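Local atomic coordinates of carboxyvinyl-carboxyphosphonate phosphorylmutase (Bacillus anthracis, PDB entry 4IQD), a protein that belongs to the phosphoenolpyruvate phosphomutase family of TIM-barrel proteins and binds pyruvic acid in several pockets. Residues A164-R169 with N182-A187; N105-A110 with K154-S159. All blocks are in the same frame, centred on the assembly; numbering follows the deposited sequence.

Interaction 1 (A164-R169 with N182-A187)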
loop_
_atom_site.group_PDB
_atom_site.type_symbol
_atom_site.label_atom_id
_atom_site.label_comp_id
_atom_site.label_asym_id
_atom_site.label_seq_id
_atom_site.Cartn_x
_atom_site.Cartn_y
_atom_site.Cartn_z
ATOM N N ALA A 164 -4.380 -9.050 -24.327
ATOM C CA ALA A 164 -4.657 -7.818 -25.056
ATOM C C ALA A 164 -6.063 -7.294 -24.778
ATOM O O ALA A 164 -7.051 -8.003 -24.966
ATOM C CB ALA A 164 -4.449 -8.024 -26.550
ATOM N N ARG A 165 -6.147 -6.047 -24.331
ATOM C CA ARG A 165 -7.434 -5.427 -24.051
ATOM C C ARG A 165 -7.886 -4.562 -25.214
ATOM O O ARG A 165 -7.094 -3.825 -25.794
ATOM C CB ARG A 165 -7.359 -4.572 -22.789
ATOM C CG ARG A 165 -8.667 -3.881 -22.458
ATOM C CD ARG A 165 -8.457 -2.707 -21.529
ATOM N NE ARG A 165 -9.717 -2.074 -21.166
ATOM C CZ ARG A 165 -10.109 -1.863 -19.916
ATOM N NH1 ARG A 165 -9.332 -2.227 -18.906
ATOM N NH2 ARG A 165 -11.274 -1.279 -19.674
ATOM N N THR A 166 -9.165 -4.650 -25.558
ATOM C CA THR A 166 -9.718 -3.776 -26.582
ATOM C C THR A 166 -10.999 -3.102 -26.095
ATOM O O THR A 166 -11.873 -3.746 -25.517
ATOM C CB THR A 166 -9.944 -4.522 -27.921
ATOM O OG1 THR A 166 -10.529 -3.630 -28.876
ATOM C CG2 THR A 166 -10.850 -5.730 -27.733
ATOM N N ASP A 167 -11.090 -1.793 -26.304
ATOM C CA ASP A 167 -12.283 -1.044 -25.927
ATOM C C ASP A 167 -13.141 -0.742 -27.146
ATOM O O ASP A 167 -13.937 0.195 -27.134
ATOM C CB ASP A 167 -11.903 0.262 -25.224
ATOM C CG ASP A 167 -11.453 0.047 -23.794
ATOM O OD1 ASP A 167 -12.281 0.217 -22.879
ATOM O OD2 ASP A 167 -10.270 -0.292 -23.585
ATOM N N ALA A 168 -12.982 -1.555 -28.187
ATOM C CA ALA A 168 -13.601 -1.296 -29.489
ATOM C C ALA A 168 -15.103 -1.568 -29.562
ATOM O O ALA A 168 -15.777 -1.047 -30.444
ATOM C CB ALA A 168 -12.874 -2.065 -30.584
ATOM N N ARG A 169 -15.625 -2.378 -28.648
ATOM C CA ARG A 169 -17.054 -2.676 -28.637
ATOM C C ARG A 169 -17.907 -1.418 -28.495
ATOM O O ARG A 169 -18.784 -1.152 -29.321
ATOM C CB ARG A 169 -17.398 -3.652 -27.514
ATOM C CG ARG A 169 -18.888 -3.911 -27.366
ATOM C CD ARG A 169 -19.458 -4.462 -28.654
ATOM N NE ARG A 169 -20.911 -4.605 -28.626
ATOM C CZ ARG A 169 -21.764 -3.642 -28.958
ATOM N NH1 ARG A 169 -21.318 -2.451 -29.328
ATOM N NH2 ARG A 169 -23.067 -3.870 -28.911
ATOM N N ASN A 182 -8.803 -10.649 -33.206
ATOM C CA ASN A 182 -8.134 -11.696 -33.969
ATOM C C ASN A 182 -6.801 -11.243 -34.553
ATOM O O ASN A 182 -5.914 -12.058 -34.804
ATOM C CB ASN A 182 -9.044 -12.226 -35.078
ATOM C CG ASN A 182 -10.158 -13.110 -34.549
ATOM O OD1 ASN A 182 -9.978 -13.845 -33.578
ATOM N ND2 ASN A 182 -11.320 -13.043 -35.191
ATOM N N ALA A 183 -6.667 -9.940 -34.770
ATOM C CA ALA A 183 -5.418 -9.380 -35.265
ATOM C C ALA A 183 -4.371 -9.410 -34.166
ATOM O O ALA A 183 -3.229 -9.807 -34.391
ATOM C CB ALA A 183 -5.627 -7.963 -35.748
ATOM N N TYR A 184 -4.777 -8.990 -32.974
ATOM C CA TYR A 184 -3.886 -8.951 -31.827
ATOM C C TYR A 184 -3.412 -10.360 -31.487
ATOM O O TYR A 184 -2.274 -10.557 -31.065
ATOM C CB TYR A 184 -4.598 -8.342 -30.621
ATOM C CG TYR A 184 -5.118 -6.932 -30.824
ATOM C CD1 TYR A 184 -4.582 -6.093 -31.793
ATOM C CD2 TYR A 184 -6.144 -6.439 -30.030
ATOM C CE1 TYR A 184 -5.063 -4.802 -31.966
ATOM C CE2 TYR A 184 -6.631 -5.157 -30.195
ATOM C CZ TYR A 184 -6.089 -4.342 -31.162
ATOM O OH TYR A 184 -6.580 -3.066 -31.319
ATOM N N VAL A 185 -4.293 -11.334 -31.685
ATOM C CA VAL A 185 -3.974 -12.732 -31.416
ATOM C C VAL A 185 -2.900 -13.251 -32.363
ATOM O O VAL A 185 -1.916 -13.845 -31.931
ATOM C CB VAL A 185 -5.221 -13.630 -31.530
ATOM C CG1 VAL A 185 -4.825 -15.098 -31.458
ATOM C CG2 VAL A 185 -6.217 -13.289 -30.439
ATOM N N LYS A 186 -3.082 -13.019 -33.658
ATOM C CA LYS A 186 -2.100 -13.476 -34.630
ATOM C C LYS A 186 -0.784 -12.724 -34.458
ATOM O O LYS A 186 0.274 -13.204 -34.859
ATOM C CB LYS A 186 -2.629 -13.326 -36.057
ATOM C CG LYS A 186 -2.104 -12.122 -36.810
ATOM C CD LYS A 186 -2.323 -12.304 -38.299
ATOM C CE LYS A 186 -1.715 -13.618 -38.773
ATOM N NZ LYS A 186 -1.946 -13.862 -40.223
ATOM N N ALA A 187 -0.860 -11.546 -33.848
ATOM C CA ALA A 187 0.321 -10.731 -33.609
ATOM C C ALA A 187 1.136 -11.300 -32.454
ATOM O O ALA A 187 2.333 -11.041 -32.340
ATOM C CB ALA A 187 -0.074 -9.289 -33.330
#
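The ring of Tyr184 meets Thr166 at its edge: Thr166 CB lies near the ring plane, 4.1 Å from Tyr184 CE2. Ala164 approaches the ring obliquely, over neither a face nor an edge, with its CB 4.1 Å from Tyr184 CB and 4.2 Å from Tyr184 CD2. Leu146, Ile150 and Thr143 of helix 143-156 also touch Tyr184, so the aromatic group lies between strand 161-166 and helix 143-156. With CG anti to the carbonyl carbon (chi1 -59°), the ring of Tyr184 is laid alongside the strand, from Ala164 up to Thr166. Ala164 and Thr166, alternate residues of the strand, both turn their CB atoms to the helix, while Arg165 between them points away. This is the strand-to-helix packing of a beta-alpha-beta unit, completed by strand 191-194; it holds an outer helix of the barrel against the inner strand that precedes it. Tyr184 OH is hydrogen-bonded to Arg180 NH1 and to Asp125 OD2. That same carboxylate oxygen is also hydrogen-bonded to Thr166 OG1, which accepts from Ala168 N at 3.3 Å in an ST turn. On the other side of the strand, Arg165 NE forms a salt bridge with Asp167 OD2 at 3.1 Å, bent to 137° at the hydrogen; the oxygen is met on its syn side and lies 27° out of the guanidinium plane. Arg165 NH2 pairs with Glu195, and NH1 makes a weak hydrogen bond to pyruvic acid. Between the two segments the contact is thus carbon on carbon, whereas Asp125 ties the polar ends of Thr166 and Tyr184 together from outside them.

Interaction 2 (N105-A110 with K154-S159)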
loop_
_atom_site.group_PDB
_atom_site.type_symbol
_atom_site.label_atom_id
_atom_site.label_comp_id
_atom_site.label_asym_id
_atom_site.label_seq_id
_atom_site.Cartn_x
_atom_site.Cartn_y
_atom_site.Cartn_z
ATOM N N ASN A 105 9.474 2.011 -25.776
ATOM C CA ASN A 105 9.020 2.033 -24.394
ATOM C C ASN A 105 8.345 0.728 -24.008
ATOM O O ASN A 105 8.562 0.203 -22.918
ATOM C CB ASN A 105 8.059 3.195 -24.167
ATOM C CG ASN A 105 8.721 4.538 -24.358
ATOM O OD1 ASN A 105 8.391 5.278 -25.280
ATOM N ND2 ASN A 105 9.665 4.861 -23.484
ATOM N N VAL A 106 7.524 0.211 -24.915
ATOM C CA VAL A 106 6.855 -1.067 -24.713
ATOM C C VAL A 106 7.894 -2.162 -24.556
ATOM O O VAL A 106 7.739 -3.075 -23.745
ATOM C CB VAL A 106 5.933 -1.401 -25.897
ATOM C CG1 VAL A 106 5.487 -2.848 -25.844
ATOM C CG2 VAL A 106 4.737 -0.476 -25.906
ATOM N N ALA A 107 8.969 -2.049 -25.327
ATOM C CA ALA A 107 10.063 -3.009 -25.272
ATOM C C ALA A 107 10.754 -3.014 -23.910
ATOM O O ALA A 107 11.099 -4.073 -23.393
ATOM C CB ALA A 107 11.070 -2.726 -26.377
ATOM N N ARG A 108 10.958 -1.830 -23.338
ATOM C CA ARG A 108 11.618 -1.713 -22.039
ATOM C C ARG A 108 10.692 -2.137 -20.903
ATOM O O ARG A 108 11.123 -2.765 -19.936
ATOM C CB ARG A 108 12.129 -0.287 -21.807
ATOM C CG ARG A 108 12.285 0.083 -20.338
ATOM C CD ARG A 108 13.634 0.714 -20.042
ATOM N NE ARG A 108 13.837 0.908 -18.608
ATOM C CZ ARG A 108 13.941 2.093 -18.015
ATOM N NH1 ARG A 108 14.123 2.164 -16.703
ATOM N NH2 ARG A 108 13.872 3.208 -18.731
ATOM N N THR A 109 9.418 -1.782 -21.028
ATOM C CA THR A 109 8.414 -2.195 -20.063
ATOM C C THR A 109 8.392 -3.716 -19.959
ATOM O O THR A 109 8.321 -4.270 -18.864
ATOM C CB THR A 109 7.021 -1.671 -20.456
ATOM O OG1 THR A 109 7.014 -0.242 -20.369
ATOM C CG2 THR A 109 5.954 -2.229 -19.530
ATOM N N ALA A 110 8.487 -4.380 -21.108
ATOM C CA ALA A 110 8.489 -5.837 -21.166
ATOM C C ALA A 110 9.672 -6.435 -20.417
ATOM O O ALA A 110 9.527 -7.435 -19.719
ATOM C CB ALA A 110 8.481 -6.314 -22.612
ATOM N N LYS A 154 6.629 -9.797 -28.007
ATOM C CA LYS A 154 7.009 -11.145 -28.433
ATOM C C LYS A 154 8.477 -11.218 -28.817
ATOM O O LYS A 154 9.122 -12.252 -28.665
ATOM C CB LYS A 154 6.171 -11.607 -29.630
ATOM C CG LYS A 154 4.704 -11.873 -29.340
ATOM C CD LYS A 154 4.516 -12.814 -28.159
ATOM C CE LYS A 154 5.156 -14.175 -28.376
ATOM N NZ LYS A 154 5.105 -14.988 -27.124
ATOM N N GLU A 155 8.997 -10.110 -29.328
ATOM C CA GLU A 155 10.384 -10.049 -29.754
ATOM C C GLU A 155 11.353 -10.019 -28.577
ATOM O O GLU A 155 12.287 -10.816 -28.509
ATOM C CB GLU A 155 10.613 -8.830 -30.641
ATOM C CG GLU A 155 12.049 -8.691 -31.092
ATOM C CD GLU A 155 12.575 -9.961 -31.727
ATOM O OE1 GLU A 155 11.856 -10.545 -32.565
ATOM O OE2 GLU A 155 13.702 -10.380 -31.382
ATOM N N VAL A 156 11.127 -9.095 -27.651
ATOM C CA VAL A 156 12.071 -8.872 -26.562
ATOM C C VAL A 156 11.825 -9.813 -25.385
ATOM O O VAL A 156 12.761 -10.206 -24.691
ATOM C CB VAL A 156 12.037 -7.407 -26.081
ATOM C CG1 VAL A 156 13.091 -7.171 -25.021
ATOM C CG2 VAL A 156 12.265 -6.468 -27.247
ATOM N N ALA A 157 10.568 -10.186 -25.176
ATOM C CA ALA A 157 10.200 -11.003 -24.023
ATOM C C ALA A 157 9.267 -12.150 -24.394
ATOM O O ALA A 157 8.073 -12.096 -24.098
ATOM C CB ALA A 157 9.557 -10.131 -22.959
ATOM N N PRO A 158 9.806 -13.201 -25.028
ATOM C CA PRO A 158 8.967 -14.315 -25.485
ATOM C C PRO A 158 8.436 -15.151 -24.328
ATOM O O PRO A 158 7.554 -15.982 -24.528
ATOM C CB PRO A 158 9.926 -15.154 -26.340
ATOM C CG PRO A 158 11.104 -14.263 -26.611
ATOM C CD PRO A 158 11.214 -13.389 -25.407
ATOM N N SER A 159 8.969 -14.931 -23.130
ATOM C CA SER A 159 8.558 -15.691 -21.956
ATOM C C SER A 159 7.382 -15.025 -21.253
ATOM O O SER A 159 6.946 -15.470 -20.197
ATOM C CB SER A 159 9.731 -15.841 -20.987
ATOM O OG SER A 159 10.318 -14.583 -20.702
#
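Val156 spreads its two methyl groups over Ala107: CG2 lies 4.0 Å from Ala107 CB, while CG1 comes equally near the carbonyl oxygen, Ala107 O. The fork follows from chi1 of -176°, which sets CG1 anti to the backbone N and CG2 anti to the carbonyl carbon. Val156 sends its CB toward helix 103-115, but the CB of Ala107 is directed neither at segment 154-159 nor away from it, and the valine meets this methyl from one flank. One turn further along, Ala110 and Ala157 point their CB atoms at each other and touch methyl to methyl, at 4.0 Å. With nothing larger than a methyl on either side, this pair lets the backbones come close, the CA atoms of Ala110 and Ala157 being 6.1 Å apart; those of Ala107 and Val156 are 6.3 Å apart. Helices 103-115 and 143-156 both belong to the outer layer of the TIM barrel, following the adjacent parallel strands 92-95 and 120-124, so the contact joins neighbouring helices of that layer. Ala157 is the first residue after helix 143-156 to leave helical backbone angles (phi -135°, psi 75°), and the methyl it presents therefore comes from the start of the loop leading to strand 161-166. Val111 extends the patch against Val156, and Val114 does the same against Ala157. Within helix 103-115, Val106 turns to Lys149 and Ile153 of helix 143-156, an earlier part of the same interface. Ala110 and Ala157 are buried, whereas Val156, at the outer margin, is exposed to solvent.

In the fold
Interaction 2 precedes interaction 1 along the chain: residues 154-159 end helix 143-156 and lead into strand 161-166, which supplies the first residues of 164-169. Helix 143-156 lies between the two contacts, packing against helix 103-115 in interaction 2 and touching Tyr184 of interaction 1. They are about 18 Å apart, centre to centre, yet their segments meet directly where Ala187 O lies 3.9 Å from Lys154 CG. Only interaction 1 contains ligand-pocket residues: Arg165 and Arg169 belong to two different pyruvic acid pockets. Arg165 points away from helix 174-187 and makes its weak hydrogen bond to pyruvic acid there, so the tyrosine packing lies behind the ligand-facing side of the strand; the Thr166 side chain is about 12 Å from a bound pyruvic acid.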